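Local coordinates for DUF4875 domain-containing protein (Desulfovibrio piger, PDB 4LG3) that is of unknown function and belongs to the DUF4875 family, with a mixed beta sheet backed by a long helix and a separate pair of packed helices, at residues A[29-34]-A[76-81]; A[55-60]-A[116-121]; A[95-100]-A[109-114]; A[132-137]-A[151-156]. All blocks are in the same frame, centred on the assembly; numbering follows the deposited sequence.

Interaction 1 (A[29-34]-A[76-81]); sequences VRIVLV and VSITLD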
loop_
_atom_site.group_PDB
_atom_site.type_symbol
_atom_site.label_atom_id
_atom_site.label_comp_id
_atom_site.label_asym_id
_atom_site.label_seq_id
_atom_site.Cartn_x
_atom_site.Cartn_y
_atom_site.Cartn_z
ATOM N N VAL A 29 -7.763 -6.757 2.175
ATOM C CA VAL A 29 -6.485 -7.315 1.738
ATOM C C VAL A 29 -5.416 -6.239 1.631
ATOM O O VAL A 29 -5.656 -5.160 1.082
ATOM C CB VAL A 29 -6.643 -8.079 0.364
ATOM C CG1 VAL A 29 -5.344 -8.779 -0.027
ATOM C CG2 VAL A 29 -7.791 -9.086 0.401
ATOM N N ARG A 30 -4.205 -6.581 2.095
ATOM C CA ARG A 30 -2.984 -5.774 1.943
ATOM C C ARG A 30 -2.111 -6.486 0.950
ATOM O O ARG A 30 -1.885 -7.695 1.077
ATOM C CB ARG A 30 -2.251 -5.566 3.260
ATOM C CG ARG A 30 -3.085 -4.913 4.354
ATOM C CD ARG A 30 -2.169 -4.362 5.428
ATOM N NE ARG A 30 -1.604 -3.062 5.040
ATOM C CZ ARG A 30 -2.058 -1.889 5.469
ATOM N NH1 ARG A 30 -3.065 -1.834 6.330
ATOM N NH2 ARG A 30 -1.483 -0.764 5.073
ATOM N N ILE A 31 -1.649 -5.762 -0.072
ATOM C CA ILE A 31 -0.810 -6.339 -1.111
ATOM C C ILE A 31 0.483 -5.544 -1.205
ATOM O O ILE A 31 0.566 -4.423 -0.690
ATOM C CB ILE A 31 -1.560 -6.442 -2.490
ATOM C CG1 ILE A 31 -1.983 -5.076 -3.042
ATOM C CG2 ILE A 31 -2.745 -7.462 -2.427
ATOM C CD1 ILE A 31 -2.302 -5.044 -4.563
ATOM N N VAL A 32 1.501 -6.137 -1.848
ATOM C CA VAL A 32 2.791 -5.491 -2.143
ATOM C C VAL A 32 3.158 -5.813 -3.595
ATOM O O VAL A 32 2.748 -6.862 -4.115
ATOM C CB VAL A 32 3.979 -5.858 -1.182
ATOM C CG1 VAL A 32 3.769 -5.319 0.227
ATOM C CG2 VAL A 32 4.274 -7.363 -1.173
ATOM N N LEU A 33 3.992 -4.947 -4.212
ATOM C CA LEU A 33 4.522 -5.177 -5.543
ATOM C C LEU A 33 5.664 -6.156 -5.462
ATOM O O LEU A 33 6.517 -6.034 -4.572
ATOM C CB LEU A 33 4.999 -3.884 -6.205
ATOM C CG LEU A 33 3.967 -2.814 -6.491
ATOM C CD1 LEU A 33 4.627 -1.641 -7.173
ATOM C CD2 LEU A 33 2.769 -3.363 -7.302
ATOM N N VAL A 34 5.697 -7.120 -6.389
ATOM C CA VAL A 34 6.765 -8.122 -6.431
ATOM C C VAL A 34 7.430 -8.176 -7.802
ATOM O O VAL A 34 6.903 -7.670 -8.799
ATOM C CB VAL A 34 6.296 -9.541 -6.005
ATOM C CG1 VAL A 34 5.797 -9.543 -4.560
ATOM C CG2 VAL A 34 5.246 -10.104 -6.966
ATOM N N VAL A 76 -14.858 -5.536 -1.157
ATOM C CA VAL A 76 -13.432 -5.848 -1.089
ATOM C C VAL A 76 -12.638 -4.564 -0.985
ATOM O O VAL A 76 -12.764 -3.688 -1.827
ATOM C CB VAL A 76 -12.957 -6.713 -2.290
ATOM C CG1 VAL A 76 -11.460 -6.994 -2.218
ATOM C CG2 VAL A 76 -13.729 -8.018 -2.371
ATOM N N SER A 77 -11.802 -4.474 0.039
ATOM C CA SER A 77 -10.878 -3.363 0.257
ATOM C C SER A 77 -9.468 -3.828 0.010
ATOM O O SER A 77 -9.062 -4.849 0.547
ATOM C CB SER A 77 -11.010 -2.797 1.664
ATOM O OG SER A 77 -12.078 -1.872 1.702
ATOM N N ILE A 78 -8.743 -3.120 -0.857
ATOM C CA ILE A 78 -7.340 -3.434 -1.190
ATOM C C ILE A 78 -6.437 -2.249 -0.800
ATOM O O ILE A 78 -6.737 -1.115 -1.137
ATOM C CB ILE A 78 -7.131 -3.829 -2.689
ATOM C CG1 ILE A 78 -8.107 -4.930 -3.163
ATOM C CG2 ILE A 78 -5.667 -4.176 -3.000
ATOM C CD1 ILE A 78 -7.940 -6.319 -2.600
ATOM N N THR A 79 -5.346 -2.523 -0.104
ATOM C CA THR A 79 -4.332 -1.527 0.224
ATOM C C THR A 79 -3.014 -2.030 -0.329
ATOM O O THR A 79 -2.582 -3.139 0.020
ATOM C CB THR A 79 -4.215 -1.210 1.736
ATOM O OG1 THR A 79 -5.492 -0.826 2.232
ATOM C CG2 THR A 79 -3.210 -0.093 2.023
ATOM N N LEU A 80 -2.381 -1.217 -1.200
ATOM C CA LEU A 80 -1.069 -1.522 -1.724
ATOM C C LEU A 80 -0.043 -0.795 -0.861
ATOM O O LEU A 80 -0.063 0.433 -0.782
ATOM C CB LEU A 80 -0.943 -1.150 -3.210
ATOM C CG LEU A 80 0.437 -1.256 -3.865
ATOM C CD1 LEU A 80 0.885 -2.710 -3.982
ATOM C CD2 LEU A 80 0.425 -0.587 -5.226
ATOM N N ASP A 81 0.841 -1.569 -0.203
ATOM C CA ASP A 81 1.915 -1.008 0.625
ATOM C C ASP A 81 3.226 -0.896 -0.171
ATOM O O ASP A 81 3.420 -1.627 -1.135
ATOM C CB ASP A 81 2.128 -1.827 1.909
ATOM C CG ASP A 81 0.967 -1.765 2.874
ATOM O OD1 ASP A 81 0.499 -0.637 3.172
ATOM O OD2 ASP A 81 0.564 -2.835 3.383
HETATM O O HOH W 1 -7.304 -2.887 2.900
HETATM O O HOH W 2 5.033 -2.523 -3.015
#

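Interaction 2 (A[55-60]-A[116-121]); sequences QLAATV and LQATPR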
loop_
_atom_site.group_PDB
_atom_site.type_symbol
_atom_site.label_atom_id
_atom_site.label_comp_id
_atom_site.label_asym_id
_atom_site.label_seq_id
_atom_site.Cartn_x
_atom_site.Cartn_y
_atom_site.Cartn_z
ATOM N N GLN A 55 -0.618 2.750 -13.147
ATOM C CA GLN A 55 -0.236 1.359 -12.913
ATOM C C GLN A 55 -0.529 0.933 -11.470
ATOM O O GLN A 55 -0.981 -0.185 -11.254
ATOM C CB GLN A 55 1.234 1.164 -13.246
ATOM C CG GLN A 55 1.474 1.066 -14.746
ATOM C CD GLN A 55 2.929 1.112 -15.112
ATOM O OE1 GLN A 55 3.772 1.602 -14.361
ATOM N NE2 GLN A 55 3.260 0.612 -16.289
ATOM N N LEU A 56 -0.311 1.838 -10.495
ATOM C CA LEU A 56 -0.599 1.584 -9.087
ATOM C C LEU A 56 -2.105 1.393 -8.886
ATOM O O LEU A 56 -2.519 0.465 -8.197
ATOM C CB LEU A 56 -0.056 2.723 -8.180
ATOM C CG LEU A 56 1.490 2.929 -8.153
ATOM C CD1 LEU A 56 1.843 4.167 -7.370
ATOM C CD2 LEU A 56 2.211 1.716 -7.583
ATOM N N ALA A 57 -2.922 2.250 -9.519
ATOM C CA ALA A 57 -4.389 2.178 -9.499
ATOM C C ALA A 57 -4.879 0.879 -10.163
ATOM O O ALA A 57 -5.685 0.169 -9.572
ATOM C CB ALA A 57 -4.986 3.390 -10.202
ATOM N N ALA A 58 -4.340 0.538 -11.349
ATOM C CA ALA A 58 -4.697 -0.680 -12.086
ATOM C C ALA A 58 -4.411 -1.937 -11.270
ATOM O O ALA A 58 -5.145 -2.911 -11.401
ATOM C CB ALA A 58 -3.954 -0.745 -13.405
ATOM N N THR A 59 -3.371 -1.901 -10.407
ATOM C CA THR A 59 -2.968 -3.022 -9.557
ATOM C C THR A 59 -4.041 -3.289 -8.480
ATOM O O THR A 59 -4.462 -4.441 -8.308
ATOM C CB THR A 59 -1.578 -2.740 -8.956
ATOM O OG1 THR A 59 -0.670 -2.529 -10.028
ATOM C CG2 THR A 59 -1.044 -3.896 -8.090
ATOM N N VAL A 60 -4.500 -2.227 -7.790
ATOM C CA VAL A 60 -5.498 -2.357 -6.730
ATOM C C VAL A 60 -6.868 -2.666 -7.327
ATOM O O VAL A 60 -7.604 -3.457 -6.732
ATOM C CB VAL A 60 -5.534 -1.179 -5.692
ATOM C CG1 VAL A 60 -4.264 -1.183 -4.819
ATOM C CG2 VAL A 60 -5.747 0.180 -6.362
ATOM N N LEU A 116 -10.631 5.647 -3.696
ATOM C CA LEU A 116 -9.692 5.479 -4.790
ATOM C C LEU A 116 -8.515 6.384 -4.572
ATOM O O LEU A 116 -8.676 7.591 -4.600
ATOM C CB LEU A 116 -10.389 5.761 -6.126
ATOM C CG LEU A 116 -11.643 4.926 -6.424
ATOM C CD1 LEU A 116 -12.305 5.372 -7.747
ATOM C CD2 LEU A 116 -11.342 3.412 -6.383
ATOM N N GLN A 117 -7.362 5.809 -4.238
ATOM C CA GLN A 117 -6.145 6.579 -3.994
ATOM C C GLN A 117 -4.966 5.939 -4.639
ATOM O O GLN A 117 -4.927 4.726 -4.764
ATOM C CB GLN A 117 -5.835 6.766 -2.493
ATOM C CG GLN A 117 -6.897 7.476 -1.694
ATOM C CD GLN A 117 -6.492 7.528 -0.249
ATOM O OE1 GLN A 117 -6.118 8.582 0.273
ATOM N NE2 GLN A 117 -6.555 6.383 0.440
ATOM N N ALA A 118 -4.016 6.749 -5.075
ATOM C CA ALA A 118 -2.755 6.289 -5.644
ATOM C C ALA A 118 -1.735 7.405 -5.536
ATOM O O ALA A 118 -2.090 8.578 -5.679
ATOM C CB ALA A 118 -2.926 5.839 -7.094
ATOM N N THR A 119 -0.490 7.050 -5.212
ATOM C CA THR A 119 0.606 8.017 -5.122
ATOM C C THR A 119 1.017 8.388 -6.569
ATOM O O THR A 119 0.828 7.567 -7.477
ATOM C CB THR A 119 1.780 7.435 -4.306
ATOM O OG1 THR A 119 2.119 6.154 -4.818
ATOM C CG2 THR A 119 1.501 7.344 -2.827
ATOM N N PRO A 120 1.618 9.570 -6.833
ATOM C CA PRO A 120 1.995 9.890 -8.239
ATOM C C PRO A 120 3.043 8.941 -8.838
ATOM O O PRO A 120 3.192 8.902 -10.051
ATOM C CB PRO A 120 2.516 11.327 -8.165
ATOM C CG PRO A 120 2.770 11.602 -6.717
ATOM C CD PRO A 120 1.891 10.697 -5.913
ATOM N N ARG A 121 3.745 8.168 -7.993
ATOM C CA ARG A 121 4.797 7.183 -8.343
ATOM C C ARG A 121 5.059 6.239 -7.183
ATOM O O ARG A 121 4.635 6.527 -6.059
ATOM C CB ARG A 121 6.114 7.905 -8.695
ATOM C CG ARG A 121 6.669 8.790 -7.567
ATOM C CD ARG A 121 8.142 9.094 -7.757
ATOM N NE ARG A 121 8.685 9.959 -6.706
ATOM C CZ ARG A 121 9.373 9.532 -5.649
ATOM N NH1 ARG A 121 9.606 8.238 -5.477
ATOM N NH2 ARG A 121 9.844 10.396 -4.767
#

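Interaction 3 (A[95-100]-A[109-114]); sequences TATYAP and DDWTWN. With SO4 (sulfate ion), chain D.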
loop_
_atom_site.group_PDB
_atom_site.type_symbol
_atom_site.label_atom_id
_atom_site.label_comp_id
_atom_site.label_asym_id
_atom_site.label_seq_id
_atom_site.Cartn_x
_atom_site.Cartn_y
_atom_site.Cartn_z
ATOM N N THR A 95 -5.002 2.545 -2.877
ATOM C CA THR A 95 -6.171 1.931 -2.233
ATOM C C THR A 95 -7.354 1.904 -3.184
ATOM O O THR A 95 -7.479 2.782 -4.039
ATOM C CB THR A 95 -6.620 2.674 -0.927
ATOM O OG1 THR A 95 -7.080 3.991 -1.241
ATOM C CG2 THR A 95 -5.578 2.718 0.147
ATOM N N ALA A 96 -8.283 0.954 -2.950
ATOM C CA ALA A 96 -9.536 0.815 -3.687
ATOM C C ALA A 96 -10.493 -0.098 -2.944
ATOM O O ALA A 96 -10.094 -1.158 -2.451
ATOM C CB ALA A 96 -9.282 0.272 -5.101
ATOM N N THR A 97 -11.762 0.320 -2.868
ATOM C CA THR A 97 -12.844 -0.468 -2.308
ATOM C C THR A 97 -13.845 -0.727 -3.463
ATOM O O THR A 97 -14.238 0.183 -4.178
ATOM C CB THR A 97 -13.430 0.184 -1.053
ATOM O OG1 THR A 97 -12.393 0.289 -0.045
ATOM C CG2 THR A 97 -14.609 -0.609 -0.498
ATOM N N TYR A 98 -14.206 -1.983 -3.633
ATOM C CA TYR A 98 -15.076 -2.509 -4.670
ATOM C C TYR A 98 -16.279 -3.246 -4.090
ATOM O O TYR A 98 -16.108 -4.175 -3.292
ATOM C CB TYR A 98 -14.253 -3.468 -5.539
ATOM C CG TYR A 98 -14.977 -4.102 -6.716
ATOM C CD1 TYR A 98 -15.873 -3.364 -7.495
ATOM C CD2 TYR A 98 -14.685 -5.406 -7.113
ATOM C CE1 TYR A 98 -16.482 -3.921 -8.619
ATOM C CE2 TYR A 98 -15.291 -5.974 -8.236
ATOM C CZ TYR A 98 -16.203 -5.231 -8.975
ATOM O OH TYR A 98 -16.806 -5.762 -10.086
ATOM N N ALA A 99 -17.486 -2.824 -4.495
ATOM C CA ALA A 99 -18.782 -3.415 -4.144
ATOM C C ALA A 99 -19.487 -3.780 -5.464
ATOM O O ALA A 99 -20.210 -2.944 -6.010
ATOM C CB ALA A 99 -19.603 -2.445 -3.314
ATOM N N PRO A 100 -19.217 -4.993 -6.033
ATOM C CA PRO A 100 -19.777 -5.346 -7.357
ATOM C C PRO A 100 -21.277 -5.070 -7.562
ATOM O O PRO A 100 -21.663 -4.711 -8.668
ATOM C CB PRO A 100 -19.496 -6.858 -7.489
ATOM C CG PRO A 100 -18.388 -7.137 -6.582
ATOM C CD PRO A 100 -18.321 -6.056 -5.529
ATOM N N ASP A 109 -25.784 1.803 0.227
ATOM C CA ASP A 109 -25.063 2.900 -0.411
ATOM C C ASP A 109 -25.379 2.844 -1.926
ATOM O O ASP A 109 -26.161 1.982 -2.375
ATOM C CB ASP A 109 -23.548 2.821 -0.147
ATOM C CG ASP A 109 -23.078 3.119 1.272
ATOM O OD1 ASP A 109 -23.601 4.090 1.889
ATOM O OD2 ASP A 109 -22.117 2.445 1.734
ATOM N N ASP A 110 -24.795 3.764 -2.709
ATOM C CA ASP A 110 -25.040 3.775 -4.150
ATOM C C ASP A 110 -23.718 3.989 -4.886
ATOM O O ASP A 110 -23.514 5.008 -5.551
ATOM C CB ASP A 110 -26.106 4.836 -4.524
ATOM C CG ASP A 110 -26.461 4.867 -6.000
ATOM O OD1 ASP A 110 -26.767 3.789 -6.563
ATOM O OD2 ASP A 110 -26.394 5.965 -6.604
ATOM N N TRP A 111 -22.800 3.037 -4.726
ATOM C CA TRP A 111 -21.502 3.087 -5.394
ATOM C C TRP A 111 -20.941 1.708 -5.541
ATOM O O TRP A 111 -21.240 0.827 -4.734
ATOM C CB TRP A 111 -20.492 4.012 -4.686
ATOM C CG TRP A 111 -20.225 3.733 -3.236
ATOM C CD1 TRP A 111 -20.709 4.434 -2.169
ATOM C CD2 TRP A 111 -19.287 2.781 -2.698
ATOM N NE1 TRP A 111 -20.166 3.955 -0.997
ATOM C CE2 TRP A 111 -19.268 2.960 -1.292
ATOM C CE3 TRP A 111 -18.436 1.817 -3.269
ATOM C CZ2 TRP A 111 -18.463 2.186 -0.448
ATOM C CZ3 TRP A 111 -17.656 1.030 -2.433
ATOM C CH2 TRP A 111 -17.673 1.215 -1.043
ATOM N N THR A 112 -20.079 1.539 -6.558
ATOM C CA THR A 112 -19.388 0.299 -6.895
ATOM C C THR A 112 -17.921 0.443 -6.504
ATOM O O THR A 112 -17.320 -0.501 -6.005
ATOM C CB THR A 112 -19.600 -0.007 -8.389
ATOM O OG1 THR A 112 -21.011 0.063 -8.658
ATOM C CG2 THR A 112 -19.047 -1.379 -8.808
ATOM N N TRP A 113 -17.352 1.628 -6.731
ATOM C CA TRP A 113 -15.957 1.926 -6.406
ATOM C C TRP A 113 -15.871 3.148 -5.486
ATOM O O TRP A 113 -16.592 4.128 -5.676
ATOM C CB TRP A 113 -15.119 2.132 -7.683
ATOM C CG TRP A 113 -14.939 0.870 -8.485
ATOM C CD1 TRP A 113 -15.721 0.434 -9.515
ATOM C CD2 TRP A 113 -13.902 -0.112 -8.323
ATOM N NE1 TRP A 113 -15.238 -0.762 -10.005
ATOM C CE2 TRP A 113 -14.112 -1.108 -9.304
ATOM C CE3 TRP A 113 -12.814 -0.246 -7.443
ATOM C CZ2 TRP A 113 -13.288 -2.233 -9.416
ATOM C CZ3 TRP A 113 -11.990 -1.356 -7.559
ATOM C CH2 TRP A 113 -12.234 -2.339 -8.526
ATOM N N ASN A 114 -15.003 3.071 -4.481
ATOM C CA ASN A 114 -14.777 4.158 -3.527
ATOM C C ASN A 114 -13.385 4.061 -2.940
ATOM O O ASN A 114 -12.726 3.027 -3.100
ATOM C CB ASN A 114 -15.806 4.108 -2.403
ATOM C CG ASN A 114 -16.148 5.456 -1.806
ATOM O OD1 ASN A 114 -15.420 6.449 -1.937
ATOM N ND2 ASN A 114 -17.280 5.519 -1.130
HETATM S S SO4 D . -17.619 -2.932 -12.662
HETATM O O1 SO4 D . -17.215 -3.719 -13.835
HETATM O O2 SO4 D . -17.969 -3.857 -11.581
HETATM O O3 SO4 D . -16.518 -2.025 -12.279
HETATM O O4 SO4 D . -18.796 -2.127 -12.994
#

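Interaction 4 (A[132-137]-A[151-156]); sequences CLWGEM and RLKAAI. With EDO (1,2-ethanediol), chain H.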
loop_
_atom_site.group_PDB
_atom_site.type_symbol
_atom_site.label_atom_id
_atom_site.label_comp_id
_atom_site.label_asym_id
_atom_site.label_seq_id
_atom_site.Cartn_x
_atom_site.Cartn_y
_atom_site.Cartn_z
ATOM N N CYS A 132 12.520 1.043 5.796
ATOM C CA CYS A 132 12.913 -0.180 6.482
ATOM C C CYS A 132 13.727 0.158 7.757
ATOM O O CYS A 132 13.425 -0.389 8.828
ATOM C CB CYS A 132 13.691 -1.093 5.541
ATOM S SG CYS A 132 14.178 -2.670 6.286
ATOM N N LEU A 133 14.709 1.089 7.651
ATOM C CA LEU A 133 15.506 1.533 8.791
ATOM C C LEU A 133 14.631 2.251 9.804
ATOM O O LEU A 133 14.718 1.936 10.981
ATOM C CB LEU A 133 16.673 2.416 8.365
ATOM C CG LEU A 133 17.761 1.771 7.499
ATOM C CD1 LEU A 133 18.873 2.754 7.212
ATOM C CD2 LEU A 133 18.323 0.522 8.141
ATOM N N TRP A 134 13.724 3.141 9.336
ATOM C CA TRP A 134 12.733 3.854 10.157
ATOM C C TRP A 134 11.976 2.861 11.036
ATOM O O TRP A 134 11.983 3.007 12.253
ATOM C CB TRP A 134 11.739 4.633 9.265
ATOM C CG TRP A 134 10.899 5.623 10.021
ATOM C CD1 TRP A 134 9.777 5.360 10.756
ATOM C CD2 TRP A 134 11.157 7.029 10.170
ATOM N NE1 TRP A 134 9.311 6.514 11.343
ATOM C CE2 TRP A 134 10.139 7.555 11.002
ATOM C CE3 TRP A 134 12.133 7.906 9.652
ATOM C CZ2 TRP A 134 10.055 8.927 11.310
ATOM C CZ3 TRP A 134 12.062 9.256 9.972
ATOM C CH2 TRP A 134 11.036 9.757 10.793
ATOM N N GLY A 135 11.387 1.839 10.408
ATOM C CA GLY A 135 10.633 0.789 11.086
ATOM C C GLY A 135 11.411 -0.026 12.104
ATOM O O GLY A 135 10.876 -0.366 13.161
ATOM N N GLU A 136 12.676 -0.332 11.805
ATOM C CA GLU A 136 13.558 -1.134 12.649
ATOM C C GLU A 136 14.108 -0.391 13.845
ATOM O O GLU A 136 14.339 -0.998 14.897
ATOM C CB GLU A 136 14.755 -1.627 11.826
ATOM C CG GLU A 136 14.447 -2.852 10.977
ATOM C CD GLU A 136 15.595 -3.436 10.170
ATOM O OE1 GLU A 136 16.734 -2.923 10.271
ATOM O OE2 GLU A 136 15.346 -4.413 9.426
HETATM N N MSE A 137 14.363 0.909 13.673
HETATM C CA MSE A 137 15.071 1.749 14.636
HETATM C C MSE A 137 14.200 2.629 15.532
HETATM O O MSE A 137 14.651 2.957 16.638
HETATM C CB MSE A 137 16.058 2.661 13.876
HETATM C CG MSE A 137 17.193 1.909 13.199
HETATM SE SE MSE A 137 18.386 3.044 12.152
HETATM C CE MSE A 137 19.419 1.664 11.398
ATOM N N ARG A 151 16.531 13.056 15.981
ATOM C CA ARG A 151 17.549 12.061 16.299
ATOM C C ARG A 151 17.440 10.817 15.406
ATOM O O ARG A 151 18.480 10.262 15.046
ATOM C CB ARG A 151 17.499 11.680 17.790
ATOM C CG ARG A 151 18.425 12.556 18.636
ATOM C CD ARG A 151 18.362 12.278 20.121
ATOM N NE ARG A 151 19.057 13.319 20.885
ATOM C CZ ARG A 151 18.455 14.282 21.582
ATOM N NH1 ARG A 151 17.127 14.343 21.635
ATOM N NH2 ARG A 151 19.174 15.187 22.236
ATOM N N LEU A 152 16.208 10.377 15.043
ATOM C CA LEU A 152 16.031 9.216 14.161
ATOM C C LEU A 152 16.510 9.548 12.744
ATOM O O LEU A 152 17.228 8.734 12.159
ATOM C CB LEU A 152 14.581 8.700 14.139
ATOM C CG LEU A 152 14.284 7.446 13.280
ATOM C CD1 LEU A 152 15.225 6.282 13.603
ATOM C CD2 LEU A 152 12.854 7.017 13.429
ATOM N N LYS A 153 16.134 10.742 12.213
ATOM C CA LYS A 153 16.559 11.236 10.898
ATOM C C LYS A 153 18.103 11.296 10.813
ATOM O O LYS A 153 18.671 10.878 9.802
ATOM C CB LYS A 153 15.965 12.635 10.596
ATOM C CG LYS A 153 14.518 12.647 10.115
ATOM C CD LYS A 153 14.061 14.069 9.730
ATOM C CE LYS A 153 12.562 14.155 9.495
ATOM N NZ LYS A 153 12.213 14.873 8.235
ATOM N N ALA A 154 18.770 11.788 11.883
ATOM C CA ALA A 154 20.230 11.920 11.959
ATOM C C ALA A 154 20.960 10.561 11.971
ATOM O O ALA A 154 21.985 10.424 11.300
ATOM C CB ALA A 154 20.619 12.715 13.189
ATOM N N ALA A 155 20.441 9.569 12.730
ATOM C CA ALA A 155 21.032 8.235 12.835
ATOM C C ALA A 155 20.932 7.476 11.508
ATOM O O ALA A 155 21.861 6.737 11.175
ATOM C CB ALA A 155 20.358 7.451 13.946
ATOM N N ILE A 156 19.814 7.662 10.747
ATOM C CA ILE A 156 19.624 7.009 9.440
ATOM C C ILE A 156 20.589 7.679 8.462
ATOM O O ILE A 156 21.316 6.989 7.754
ATOM C CB ILE A 156 18.132 6.993 8.948
ATOM C CG1 ILE A 156 17.235 6.177 9.912
ATOM C CG2 ILE A 156 18.007 6.427 7.515
ATOM C CD1 ILE A 156 15.760 6.487 9.834
HETATM C C1 EDO H . 6.759 8.448 13.583
HETATM O O1 EDO H . 7.039 7.090 13.173
HETATM C C2 EDO H . 6.573 9.455 12.362
HETATM O O2 EDO H . 6.105 8.806 11.138
#

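Interaction 1 (A[29-34]-A[76-81])
Arg30 grips Asp81 side-on across two neighbouring parallel strands of the mixed sheet, joined through the short strand 42-44 and helix 53-71, which packs on the sheet. Arg30 NE donates to Asp81 OD2 and Arg30 NH2 to Asp81 OD1, each over 2.7 Å, and each carboxylate oxygen uses its syn lone pair. Guanidinium and carboxylate are nearly coplanar, 8° apart, which lets both bonds run almost straight. The bend in the arginine chain at chi3 (81°) brings the group back over the neighbouring strand, and Thr79 lies under one guanidinium face, its CG2 3.6 Å from NH2 of Arg30. Two ionic hydrogen bonds should fix the rotation of the carboxylate; Lys90 adds a long, weak ion pair at OD2.

Val29, Ile31, Ile78 and Leu80 point to the other face of the sheet, where helix 53-71 covers much of this group. Ile78 sends CD1 to CB of Val29 (3.7 Å), side by side with it, while its other branch, CG2, meets CG1 of Ile31 at 3.8 Å. Leu80 CD1 fits between Ile31 CG1 and the CD2 methyl of Leu33, the two leucines crossing at about a right angle.

Between these two layers, the backbone carries the pairing. Val29 N and Ile31 N donate to Ser77 O and Thr79 O, and their own carbonyls receive Thr79 N and Asp81 N. Further out, Ser77 OG is bound by Thr97 and Arg26. At the far end, a water bridges the strands, accepting from Leu33 N at 2.9 Å and donating to Asp81 O at 2.6 Å.

Interaction 2 (A[55-60]-A[116-121])
The flat groups of this contact are peptide units: Leu56 brings its CD1 methyl to the carbonyl oxygen of Thr119 (3.5 Å), lifted well out of the plane of that peptide, and on the helix Gln55 O is approached from opposite faces of its plane by OG1 and N of Thr59. The setting is a helix laid on a beta sheet, with helix 53-71 crossing the end of strand 113-118 and the turn that follows it.

Leu56 carries most of the contact. Its CG lies anti to the carbonyl carbon (chi1 -64°), and the extended chain beyond pushes CD1 into the bend formed by Thr119 and Arg121. Leu56 CD1 also comes within 3.2 Å of Thr119 OG1, a close methyl-to-oxygen contact and not a hydrogen bond, and lies 3.8 Å from C of Arg121. Behind it, the small side chain of Ala118 sits under the helix, its CB 4.4 Å from Leu56 CB and 4.5 Å from Ala57 CB, so the backbones can come near each other.

No hydrogen bond joins the two segments. The other leucine branch faces Leu80 of strand 75-81, and Val60, one turn on, covers Ile78 and Ala96, carrying the helix across the sheet. Beyond the turn, Arg121 is held by a salt bridge to Glu127. The Thr119 hydroxyl, wedged between its own N and carbonyl carbon (chi1 51°), has both Arg121 O and Leu93 O as possible acceptors, the former 2.8 Å from OG1.

Interaction 3 (A[95-100]-A[109-114])
Thr97 and Asn114 form an antiparallel hydrogen-bonded pair, N to O in both directions, followed by the non-hydrogen-bonded pair Tyr98 and Trp113 and then by a bond from Ala99 N to Thr112 O (2.8 Å). On one face, Tyr98 stacks on the six-membered ring of Trp113 in an offset arrangement, with centroids 4.3 Å apart and planes at 14°. Tyr98 CB also sits over that six-membered ring as a CH-pi donor, 3.8 Å from its centroid. On the opposite face of the tyrosine, Pro100 CD lies over the centre, so the phenol is sandwiched.

The pairing closes a beta hairpin, strands 92-98 and 113-118, and this end of it holds a sulfate ion, probably from the crystallisation liquor. Tyr98 OH donates to its O2 (2.7 Å), and Trp113 NE1 to its O3 (2.9 Å) in a nearly straight bond at the indole edge.

On the other face, Thr97 turns CG2 to the edge of the Trp111 ring, 3.6 Å from CH2, while its OG1 bonds Ser77. Trp111 reaches there with CG between its backbone N and carbonyl carbon (chi1 55°), and Asn114 ND2 lies over one face of the indole.

Interaction 4 (A[132-137]-A[151-156])
Trp134 NE1 donates to O1 of a bound 1,2-ethanediol, 3.0 Å away and nearly straight (168°); the diol, probably from the crystallisation liquor, is also bound by Arg138 NE. Placing CG anti to the backbone N (chi1 -167°) swings the rest of the indole out against helix 149-160. Leu152 sets CD2 over the centre of the six-membered ring, 3.7 Å from its centroid, a CH-pi contact. Its other methyl, CD1, turns to CB of Met137, a selenomethionine here, at 3.7 Å, so the fork spans two residues of the partner helix.

Ile156 works with both branches: on one, CG1 faces the selenium of Met137 at 4.0 Å and its terminal CD1 approaches Trp134 CE3; on the other, CG2 meets CD1 of Leu133 at 3.8 Å, sliding past it. Lys153 adds its CG at the edge of the indole. The two segments cross at 122°, with their axes 10.5 Å apart; between helices 125-137 and 149-160 the chain makes a small two-stranded antiparallel hairpin.

No hydrogen bond links the segments, so this helix pair is joined here by dispersion and burial of apolar surface, while the indole N-H, at the margin, remains accessible to a small polar molecule.

In the fold
From the N terminus, strand 26-36 opens interaction 1, whose loop runs through helix 53-71 and closes when strand 75-81 pairs beside it. Interaction 2 starts on that helix, inside the loop, and closes only at the end of strand 113-118, so interactions 1 and 2 cross and share a hydrophobic layer between helix and sheet. Interaction 3 is a short hairpin nested within the loop of interaction 2; strand 92-98 also pairs with strand 75-81, making the sheet continuous from interaction 1. Interaction 4 follows in series, joining the next two helices about 37 Å, centre to centre, from interaction 3, and touches none of the others.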